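PDB 5N4B: dual function macrocyclase-peptidase POPB from Galerina marginata, which cleaves peptide bonds after prolyl residues and macrocyclises the trimmed peptide precursor during biosynthesis of the amanitin toxins. Local coordinates for residues A[709-712]-A[713-716]; A[182-185]-A[186-190]; A[367-370]-A[371-374]; A[199-202]-A[203-206]. The protein carries 1 engineered substitution. All blocks are in the same frame, centred on the assembly; numbering follows the deposited sequence.

Interaction 1: residues A[709-712]-A[713-716]; sequences VKDA and ADKW
Val-709 to Ala-712 hand their carbonyl oxygens to the amides of Ala-713 to Trp-716 in four successive i to i+4 bonds of 2.9-3.0 Å, the last of them, Trp-716 N to Ala-712 O, the straightest at 174° at the hydrogen. These two turns of helix 705-722, in the alpha/beta-hydrolase domain, illustrate how an i, i+4 salt bridge runs along a helix flank. Lys-710 NZ reaches Asp-714 OD2 at 2.7 Å, approaching the syn lone pair of that oxygen. A bend at chi2 (-88°) turns the lysine chain along the helix, so that CD and CE also pass beside the carboxylate. Asp-711 OD1 lies 4.4 Å from Asp-714 OD2; Lys-691 salt-bridges both and would be expected to ease their repulsion. Helix 68-80 packs on Ala-713 through Ile-69 and Ala-73, while Phe-76 meets the Trp-716 ring in one of the two conformers of that tryptophan. A second link ties Lys-710 to Asp-714: one water donates both to the other carboxylate oxygen, Asp-714 OD1, at 2.8 Å and to Lys-710 O at 2.9 Å.

Interaction 2: residues A[182-185]-A[186-190]; sequences SQAS and VAQGV
Ser-182 O accepts from Val-186 N at 3.0 Å, opening the short surface helix 183-188 of the beta-propeller domain, whose first turn is a worked example of the capping box. Two reciprocal bonds define the box: Ser-185 N donates to Ser-182 OG, and Ser-182 N donates to Ser-185 OG, each at 2.9 Å. The Ser-185 hydroxyl can face back to the cap because chi1 (77°) sets OG between its own backbone N and carbonyl carbon. Pro-180 O is a further partner of this oxygen. Among the backbone bonds, those of Ala-187 N to Gln-183 O and Gln-188 N to Ala-184 O continue the helix, the latter bent to 140° at the hydrogen. The last turn is weakly bonded: Ser-185 O receives only weak bonds from Gln-188 N and Gly-189 N, and Gly-189 is where the helical angles are abandoned. Side-chain contacts are slight. Val-186 lays CG2 3.3 Å from Ser-182 O, on a side where Val-137 and Leu-181 also pack, and the extended Gln-188 chain runs past Ala-184 O, with NE2 3.8 Å from Ala-184 CB. A water joins cap to exit, lying 2.7 Å from Ser-185 OG and donating to Val-190 O at 3.0 Å.

Interaction 3: residues A[367-370]-A[371-374]; sequences CANE and EYFV
Ala-368 and Tyr-372 exchange both of their backbone bonds, making the hydrogen-bonded pair that closes a tight beta hairpin. Tyr-372 N reaches Ala-368 O at 3.0 Å, nearly in line with the carbonyl, whereas Ala-368 N comes to Tyr-372 O from well above the carbonyl plane. One step further from the turn, Cys-367 faces Phe-373 as a non-hydrogen-bonded pair, and Cys-367 CA adds a CA-H...O contact of 3.2 Å to Tyr-372 O. With SG anti to the backbone N (chi1 -179°), the cysteine brings its sulfur 4.8 Å from the centroid of the Phe-373 ring, an oblique sulfur-aromatic contact, while CB touches CE1 of that ring. Ala-368 and Val-374 meet through CB and CG2 at 4.0 Å.

The chain reverses through a three-residue turn. Asn-369 and Glu-370 both take positive phi, and a weak bond of 2.8 Å from Glu-371 N to Asn-369 O fits a classic gamma turn centred on Glu-370. The Asn-369 amide runs alongside the Tyr-372 ring, pointing the same way, their planes 6° apart and ND2 3.7 Å from CE1.

In the propeller the hairpin joins strands 361-368 and 372-379, the first two strands of a four-stranded blade. Strand 382-388, next in the same blade, sets Leu-387 beside Tyr-372 and Val-374, and strand 416-423 of the following blade packs Phe-417 against Ala-368 and Val-374. On the face carrying Cys-367 and Phe-373, strand 315-321 of the preceding blade supplies Thr-319.

Interaction 4: residues A[199-202]-A[203-206]; sequences KWFK and FSTI
Lys-202 and Phe-203 are neighbours whose side chains run side by side, and the lysine can be followed atom by atom along the ring. Its CB sits 3.3 Å from Phe-203 N, close to the backbone. CG, anti to the backbone N (chi1 -159°), then lies over the face of the phenyl ring, 3.8 Å from its centroid and 11° off the normal, a clear CH-pi contact. Because the chain stays extended, the next atoms travel outward across the same ring: CD comes 3.7 Å from CE2, and CE 3.6 Å from CZ. Beyond the ring, NZ takes a hydrogen bond to Asp-168 O and a salt bridge to Asp-232, with Tyr-169 as a cation-pi partner. The active-site His-699 meets both the lysine chain and the ring of Phe-203.

The segment is a crossing between blades of the beta-propeller: strand 198-201 is the last of one four-stranded sheet, and strand 207-208 begins the next. A G1 beta bulge, in which Trp-200 and Phe-201 both face Ser-170, ends the first strand.

The end of the Phe-201 side chain reaches the connecting residues 204-206. Its CZ approaches Ser-204 O at 3.2 Å and Ile-206 CG1 at 3.9 Å, the isoleucine crossing it at about a right angle, with Ile-172 packing on both. Ser-204 OG meets this ring in its plane, at the edge, 3.5 Å from CE1. That hydroxyl donates to Thr-205 O at 2.8 Å and is also hydrogen-bonded to Gln-218 N, which fixes where it stands beside the phenylalanine.

In the fold
Interactions 2, 3 and 4 all belong to the beta-propeller, whereas interaction 1 lies in the hydrolase domain. None touches another: the closest, 3 and 4, are about 16 Å apart at their nearest atoms. Interactions 2 and 4, successive in the chain, still stand 27 Å apart between centres. Interactions 1 and 3 fall on opposite sides of the chain's centre, 44 Å apart. Interaction 4 stands beside the catalytic machinery: the Lys-202 side chain is about 4 Å from that of His-699 and about 10 Å from that of Asp-662, so a propeller segment here meets the charge relay system. Interaction 1 lies away from those residues, but its Lys-715 packs on a polar side chain of the bound peptide.

Interaction 1: residues A[709-712]-A[713-716]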
loop_
_atom_site.group_PDB
_atom_site.type_symbol
_atom_site.label_atom_id
_atom_site.label_comp_id
_atom_site.label_asym_id
_atom_site.label_seq_id
_atom_site.Cartn_x
_atom_site.Cartn_y
_atom_site.Cartn_z
ATOM N N VAL A 709 -13.759 -5.784 -10.926
ATOM C CA VAL A 709 -14.188 -5.169 -12.194
ATOM C C VAL A 709 -15.554 -4.535 -12.049
ATOM O O VAL A 709 -15.786 -3.397 -12.513
ATOM C CB VAL A 709 -14.147 -6.221 -13.317
ATOM C CG1 VAL A 709 -14.895 -5.701 -14.553
ATOM C CG2 VAL A 709 -12.695 -6.597 -13.647
ATOM N N LYS A 710 -16.480 -5.242 -11.406
ATOM C CA LYS A 710 -17.822 -4.728 -11.220
ATOM C C LYS A 710 -17.784 -3.460 -10.392
ATOM O O LYS A 710 -18.439 -2.464 -10.736
ATOM C CB LYS A 710 -18.677 -5.811 -10.552
ATOM C CG LYS A 710 -20.165 -5.517 -10.533
ATOM C CD LYS A 710 -20.639 -4.703 -9.331
ATOM C CE LYS A 710 -22.176 -4.549 -9.328
ATOM N NZ LYS A 710 -22.630 -3.684 -8.198
ATOM N N ASP A 711 -16.999 -3.460 -9.321
ATOM C CA ASP A 711 -16.902 -2.282 -8.466
ATOM C C ASP A 711 -16.249 -1.120 -9.201
ATOM O O ASP A 711 -16.676 0.025 -9.029
ATOM C CB ASP A 711 -16.127 -2.594 -7.195
ATOM C CG ASP A 711 -16.937 -3.439 -6.192
ATOM O OD1 ASP A 711 -18.181 -3.550 -6.309
ATOM O OD2 ASP A 711 -16.239 -4.076 -5.348
ATOM N N ALA A 712 -15.245 -1.376 -10.052
ATOM C CA ALA A 712 -14.640 -0.305 -10.829
ATOM C C ALA A 712 -15.658 0.310 -11.786
ATOM O O ALA A 712 -15.728 1.537 -11.940
ATOM C CB ALA A 712 -13.418 -0.833 -11.588
ATOM N N ALA A 713 -16.460 -0.520 -12.441
ATOM C CA ALA A 713 -17.461 0.019 -13.343
ATOM C C ALA A 713 -18.480 0.880 -12.603
ATOM O O ALA A 713 -18.905 1.926 -13.106
ATOM C CB ALA A 713 -18.143 -1.121 -14.089
ATOM N N ASP A 714 -18.899 0.455 -11.413
ATOM C CA ASP A 714 -19.829 1.268 -10.617
ATOM C C ASP A 714 -19.208 2.618 -10.266
ATOM O O ASP A 714 -19.858 3.656 -10.392
ATOM C CB ASP A 714 -20.156 0.555 -9.310
ATOM C CG ASP A 714 -21.182 -0.556 -9.426
ATOM O OD1 ASP A 714 -21.792 -0.706 -10.478
ATOM O OD2 ASP A 714 -21.370 -1.294 -8.408
ATOM N N LYS A 715 -17.962 2.608 -9.812
ATOM C CA LYS A 715 -17.293 3.831 -9.364
ATOM C C LYS A 715 -17.107 4.811 -10.514
ATOM O O LYS A 715 -17.505 5.982 -10.438
ATOM C CB LYS A 715 -15.920 3.499 -8.762
ATOM C CG LYS A 715 -15.015 4.654 -8.608
ATOM C CD LYS A 715 -13.813 4.278 -7.757
ATOM C CE LYS A 715 -12.777 3.590 -8.515
ATOM N NZ LYS A 715 -11.423 3.853 -7.836
ATOM N N TRP A 716 -16.490 4.335 -11.604
ATOM C CA TRP A 716 -16.183 5.231 -12.709
ATOM C C TRP A 716 -17.448 5.590 -13.478
ATOM O O TRP A 716 -17.566 6.706 -13.998
ATOM C CB TRP A 716 -15.102 4.629 -13.622
ATOM C CG TRP A 716 -13.803 4.382 -12.923
ATOM C CD1 TRP A 716 -13.140 3.184 -12.818
ATOM C CD2 TRP A 716 -13.016 5.338 -12.203
ATOM N NE1 TRP A 716 -11.991 3.348 -12.090
ATOM C CE2 TRP A 716 -11.898 4.652 -11.678
ATOM C CE3 TRP A 716 -13.154 6.702 -11.950
ATOM C CZ2 TRP A 716 -10.911 5.288 -10.924
ATOM C CZ3 TRP A 716 -12.180 7.334 -11.196
ATOM C CH2 TRP A 716 -11.070 6.635 -10.698
HETATM O O HOH W 1 -20.914 -2.735 -12.273
#

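Interaction 2: residues A[182-185]-A[186-190]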
loop_
_atom_site.group_PDB
_atom_site.type_symbol
_atom_site.label_atom_id
_atom_site.label_comp_id
_atom_site.label_asym_id
_atom_site.label_seq_id
_atom_site.Cartn_x
_atom_site.Cartn_y
_atom_site.Cartn_z
ATOM N N SER A 182 -0.904 -27.671 -6.350
ATOM C CA SER A 182 -1.588 -27.383 -7.601
ATOM C C SER A 182 -2.906 -28.126 -7.601
ATOM O O SER A 182 -3.161 -28.964 -6.747
ATOM C CB SER A 182 -0.748 -27.836 -8.765
ATOM O OG SER A 182 -0.687 -29.281 -8.737
ATOM N N GLN A 183 -3.760 -27.805 -8.576
ATOM C CA GLN A 183 -5.002 -28.556 -8.706
ATOM C C GLN A 183 -4.719 -30.046 -8.867
ATOM O O GLN A 183 -5.423 -30.890 -8.276
ATOM C CB GLN A 183 -5.778 -28.083 -9.936
ATOM C CG GLN A 183 -6.273 -26.686 -9.863
ATOM C CD GLN A 183 -7.483 -26.594 -8.977
ATOM O OE1 GLN A 183 -7.899 -27.583 -8.369
ATOM N NE2 GLN A 183 -8.069 -25.412 -8.908
ATOM N N ALA A 184 -3.670 -30.381 -9.628
ATOM C CA ALA A 184 -3.325 -31.787 -9.826
ATOM C C ALA A 184 -2.862 -32.427 -8.533
ATOM O O ALA A 184 -3.304 -33.522 -8.165
ATOM C CB ALA A 184 -2.263 -31.942 -10.911
ATOM N N SER A 185 -1.997 -31.741 -7.791
ATOM C CA SER A 185 -1.434 -32.355 -6.600
ATOM C C SER A 185 -2.480 -32.572 -5.540
ATOM O O SER A 185 -2.438 -33.597 -4.842
ATOM C CB SER A 185 -0.267 -31.517 -6.056
ATOM O OG SER A 185 -0.725 -30.372 -5.367
ATOM N N VAL A 186 -3.435 -31.650 -5.386
ATOM C CA VAL A 186 -4.504 -31.805 -4.408
ATOM C C VAL A 186 -5.418 -32.963 -4.814
ATOM O O VAL A 186 -5.896 -33.719 -3.961
ATOM C CB VAL A 186 -5.285 -30.486 -4.244
ATOM C CG1 VAL A 186 -6.482 -30.677 -3.379
ATOM C CG2 VAL A 186 -4.391 -29.358 -3.668
ATOM N N ALA A 187 -5.724 -33.098 -6.103
ATOM C CA ALA A 187 -6.580 -34.213 -6.518
ATOM C C ALA A 187 -5.893 -35.552 -6.284
ATOM O O ALA A 187 -6.543 -36.545 -5.932
ATOM C CB ALA A 187 -6.915 -34.035 -7.985
ATOM N N GLN A 188 -4.599 -35.608 -6.477
ATOM C CA GLN A 188 -3.835 -36.843 -6.521
ATOM C C GLN A 188 -3.310 -37.307 -5.172
ATOM O O GLN A 188 -2.878 -38.462 -5.061
ATOM C CB GLN A 188 -2.700 -36.700 -7.535
ATOM C CG GLN A 188 -3.254 -36.640 -8.932
ATOM C CD GLN A 188 -2.296 -36.094 -9.960
ATOM O OE1 GLN A 188 -1.104 -36.003 -9.741
ATOM N NE2 GLN A 188 -2.838 -35.719 -11.098
ATOM N N GLY A 189 -3.322 -36.464 -4.153
ATOM C CA GLY A 189 -2.733 -36.855 -2.892
ATOM C C GLY A 189 -2.967 -35.822 -1.821
ATOM O O GLY A 189 -3.803 -34.926 -1.952
ATOM N N VAL A 190 -2.201 -35.955 -0.748
ATOM C CA VAL A 190 -2.338 -35.049 0.387
ATOM C C VAL A 190 -1.663 -33.735 0.026
ATOM O O VAL A 190 -0.987 -33.627 -0.999
ATOM C CB VAL A 190 -1.734 -35.653 1.667
ATOM C CG1 VAL A 190 -2.475 -36.938 2.039
ATOM C CG2 VAL A 190 -0.223 -35.908 1.493
HETATM O O HOH W 2 -1.032 -31.182 -2.772
#

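Interaction 3: residues A[367-370]-A[371-374]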
loop_
_atom_site.group_PDB
_atom_site.type_symbol
_atom_site.label_atom_id
_atom_site.label_comp_id
_atom_site.label_asym_id
_atom_site.label_seq_id
_atom_site.Cartn_x
_atom_site.Cartn_y
_atom_site.Cartn_z
ATOM N N CYS A 367 22.513 -4.279 -2.069
ATOM C CA CYS A 367 23.830 -4.750 -2.436
ATOM C C CYS A 367 23.679 -5.875 -3.452
ATOM O O CYS A 367 22.827 -6.757 -3.270
ATOM C CB CYS A 367 24.523 -5.274 -1.183
ATOM S SG CYS A 367 26.199 -5.894 -1.414
ATOM N N ALA A 368 24.491 -5.840 -4.482
ATOM C CA ALA A 368 24.425 -6.775 -5.597
ATOM C C ALA A 368 25.812 -7.280 -5.933
ATOM O O ALA A 368 26.817 -6.549 -5.856
ATOM C CB ALA A 368 23.825 -6.121 -6.834
ATOM N N ASN A 369 25.871 -8.537 -6.352
ATOM C CA ASN A 369 27.139 -9.140 -6.776
ATOM C C ASN A 369 28.205 -8.925 -5.709
ATOM O O ASN A 369 29.343 -8.532 -6.006
ATOM C CB ASN A 369 27.599 -8.622 -8.139
ATOM C CG ASN A 369 28.770 -9.403 -8.719
ATOM O OD1 ASN A 369 28.915 -10.601 -8.461
ATOM N ND2 ASN A 369 29.601 -8.724 -9.530
ATOM N N GLU A 370 27.804 -9.162 -4.470
ATOM C CA GLU A 370 28.627 -9.123 -3.266
ATOM C C GLU A 370 29.132 -7.752 -2.829
ATOM O O GLU A 370 29.197 -7.511 -1.619
ATOM C CB GLU A 370 29.819 -10.074 -3.345
ATOM C CG GLU A 370 29.430 -11.575 -3.393
ATOM C CD GLU A 370 28.850 -12.177 -2.081
ATOM O OE1 GLU A 370 28.378 -11.463 -1.168
ATOM O OE2 GLU A 370 28.825 -13.434 -1.988
ATOM N N GLU A 371 29.497 -6.875 -3.762
ATOM C CA GLU A 371 30.229 -5.665 -3.396
ATOM C C GLU A 371 29.678 -4.383 -4.004
ATOM O O GLU A 371 30.162 -3.298 -3.648
ATOM C CB GLU A 371 31.710 -5.804 -3.770
ATOM C CG GLU A 371 32.012 -5.908 -5.205
ATOM C CD GLU A 371 33.531 -5.866 -5.459
ATOM O OE1 GLU A 371 34.234 -6.756 -4.922
ATOM O OE2 GLU A 371 34.000 -4.924 -6.147
ATOM N N TYR A 372 28.745 -4.470 -4.936
ATOM C CA TYR A 372 28.185 -3.309 -5.608
ATOM C C TYR A 372 26.892 -2.900 -4.920
ATOM O O TYR A 372 26.284 -3.644 -4.149
ATOM C CB TYR A 372 27.893 -3.590 -7.080
ATOM C CG TYR A 372 29.076 -3.851 -7.958
ATOM C CD1 TYR A 372 29.703 -5.069 -7.953
ATOM C CD2 TYR A 372 29.552 -2.856 -8.785
ATOM C CE1 TYR A 372 30.826 -5.295 -8.787
ATOM C CE2 TYR A 372 30.642 -3.058 -9.624
ATOM C CZ TYR A 372 31.279 -4.286 -9.613
ATOM O OH TYR A 372 32.375 -4.537 -10.434
ATOM N N PHE A 373 26.458 -1.691 -5.206
ATOM C CA PHE A 373 25.194 -1.199 -4.680
ATOM C C PHE A 373 24.361 -0.657 -5.821
ATOM O O PHE A 373 24.872 0.038 -6.690
ATOM C CB PHE A 373 25.394 -0.132 -3.610
ATOM C CG PHE A 373 26.141 -0.623 -2.418
ATOM C CD1 PHE A 373 25.451 -1.199 -1.373
ATOM C CD2 PHE A 373 27.506 -0.566 -2.374
ATOM C CE1 PHE A 373 26.114 -1.683 -0.267
ATOM C CE2 PHE A 373 28.168 -1.042 -1.250
ATOM C CZ PHE A 373 27.501 -1.592 -0.216
ATOM N N VAL A 374 23.070 -0.974 -5.821
ATOM C CA VAL A 374 22.098 -0.440 -6.776
ATOM C C VAL A 374 21.196 0.485 -5.976
ATOM O O VAL A 374 20.705 0.102 -4.914
ATOM C CB VAL A 374 21.310 -1.552 -7.478
ATOM C CG1 VAL A 374 20.431 -0.994 -8.582
ATOM C CG2 VAL A 374 22.249 -2.641 -8.037
#

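Interaction 4: residues A[199-202]-A[203-206]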
loop_
_atom_site.group_PDB
_atom_site.type_symbol
_atom_site.label_atom_id
_atom_site.label_comp_id
_atom_site.label_asym_id
_atom_site.label_seq_id
_atom_site.Cartn_x
_atom_site.Cartn_y
_atom_site.Cartn_z
ATOM N N LYS A 199 0.600 -19.732 13.873
ATOM C CA LYS A 199 -0.582 -18.890 13.957
ATOM C C LYS A 199 -0.244 -17.516 14.526
ATOM O O LYS A 199 0.831 -17.266 15.107
ATOM C CB LYS A 199 -1.627 -19.565 14.847
ATOM C CG LYS A 199 -2.193 -20.837 14.177
ATOM C CD LYS A 199 -3.232 -21.537 15.053
ATOM C CE LYS A 199 -4.475 -20.667 15.283
ATOM N NZ LYS A 199 -5.331 -20.396 14.095
ATOM N N TRP A 200 -1.195 -16.599 14.341
ATOM C CA TRP A 200 -1.218 -15.292 14.992
ATOM C C TRP A 200 -0.226 -14.308 14.396
ATOM O O TRP A 200 0.161 -13.336 15.017
ATOM C CB TRP A 200 -1.051 -15.409 16.531
ATOM C CG TRP A 200 -2.027 -16.402 17.098
ATOM C CD1 TRP A 200 -1.740 -17.639 17.594
ATOM C CD2 TRP A 200 -3.429 -16.253 17.180
ATOM N NE1 TRP A 200 -2.884 -18.268 17.971
ATOM C CE2 TRP A 200 -3.944 -17.449 17.719
ATOM C CE3 TRP A 200 -4.315 -15.225 16.850
ATOM C CZ2 TRP A 200 -5.308 -17.629 17.976
ATOM C CZ3 TRP A 200 -5.663 -15.422 17.067
ATOM C CH2 TRP A 200 -6.143 -16.622 17.637
ATOM N N PHE A 201 0.154 -14.537 13.136
ATOM C CA PHE A 201 1.145 -13.740 12.436
ATOM C C PHE A 201 0.503 -12.483 11.866
ATOM O O PHE A 201 -0.549 -12.537 11.199
ATOM C CB PHE A 201 1.727 -14.595 11.301
ATOM C CG PHE A 201 2.568 -13.844 10.276
ATOM C CD1 PHE A 201 3.660 -13.133 10.658
ATOM C CD2 PHE A 201 2.274 -13.910 8.930
ATOM C CE1 PHE A 201 4.430 -12.437 9.710
ATOM C CE2 PHE A 201 3.047 -13.259 7.987
ATOM C CZ PHE A 201 4.128 -12.542 8.374
ATOM N N LYS A 202 1.151 -11.339 12.077
ATOM C CA LYS A 202 0.646 -10.092 11.544
ATOM C C LYS A 202 1.711 -9.008 11.639
ATOM O O LYS A 202 2.481 -8.972 12.598
ATOM C CB LYS A 202 -0.593 -9.642 12.344
ATOM C CG LYS A 202 -1.541 -8.668 11.669
ATOM C CD LYS A 202 -2.757 -8.402 12.549
ATOM C CE LYS A 202 -3.794 -7.662 11.791
ATOM N NZ LYS A 202 -5.080 -7.562 12.582
ATOM N N PHE A 203 1.728 -8.123 10.638
ATOM C CA PHE A 203 2.483 -6.857 10.643
ATOM C C PHE A 203 3.999 -7.022 10.646
ATOM O O PHE A 203 4.717 -6.141 11.133
ATOM C CB PHE A 203 2.035 -5.908 11.768
ATOM C CG PHE A 203 0.595 -5.455 11.685
ATOM C CD1 PHE A 203 0.041 -5.077 10.488
ATOM C CD2 PHE A 203 -0.186 -5.391 12.821
ATOM C CE1 PHE A 203 -1.283 -4.636 10.450
ATOM C CE2 PHE A 203 -1.503 -4.933 12.777
ATOM C CZ PHE A 203 -2.033 -4.581 11.563
ATOM N N SER A 204 4.529 -8.097 10.091
ATOM C CA SER A 204 5.959 -8.158 9.799
ATOM C C SER A 204 6.180 -8.976 8.537
ATOM O O SER A 204 5.255 -9.549 7.977
ATOM C CB SER A 204 6.793 -8.729 10.969
ATOM O OG SER A 204 6.814 -10.171 10.997
ATOM N N THR A 205 7.429 -8.974 8.099
ATOM C CA THR A 205 7.912 -9.877 7.063
ATOM C C THR A 205 8.240 -11.246 7.679
ATOM O O THR A 205 8.250 -11.414 8.903
ATOM C CB THR A 205 9.169 -9.260 6.414
ATOM O OG1 THR A 205 10.079 -8.845 7.431
ATOM C CG2 THR A 205 8.778 -8.055 5.557
ATOM N N ILE A 206 8.518 -12.217 6.809
ATOM C CA ILE A 206 9.081 -13.509 7.195
ATOM C C ILE A 206 10.564 -13.454 6.873
ATOM O O ILE A 206 10.935 -13.261 5.704
ATOM C CB ILE A 206 8.407 -14.650 6.425
ATOM C CG1 ILE A 206 6.919 -14.753 6.775
ATOM C CG2 ILE A 206 9.120 -15.963 6.633
ATOM C CD1 ILE A 206 6.138 -15.639 5.928
#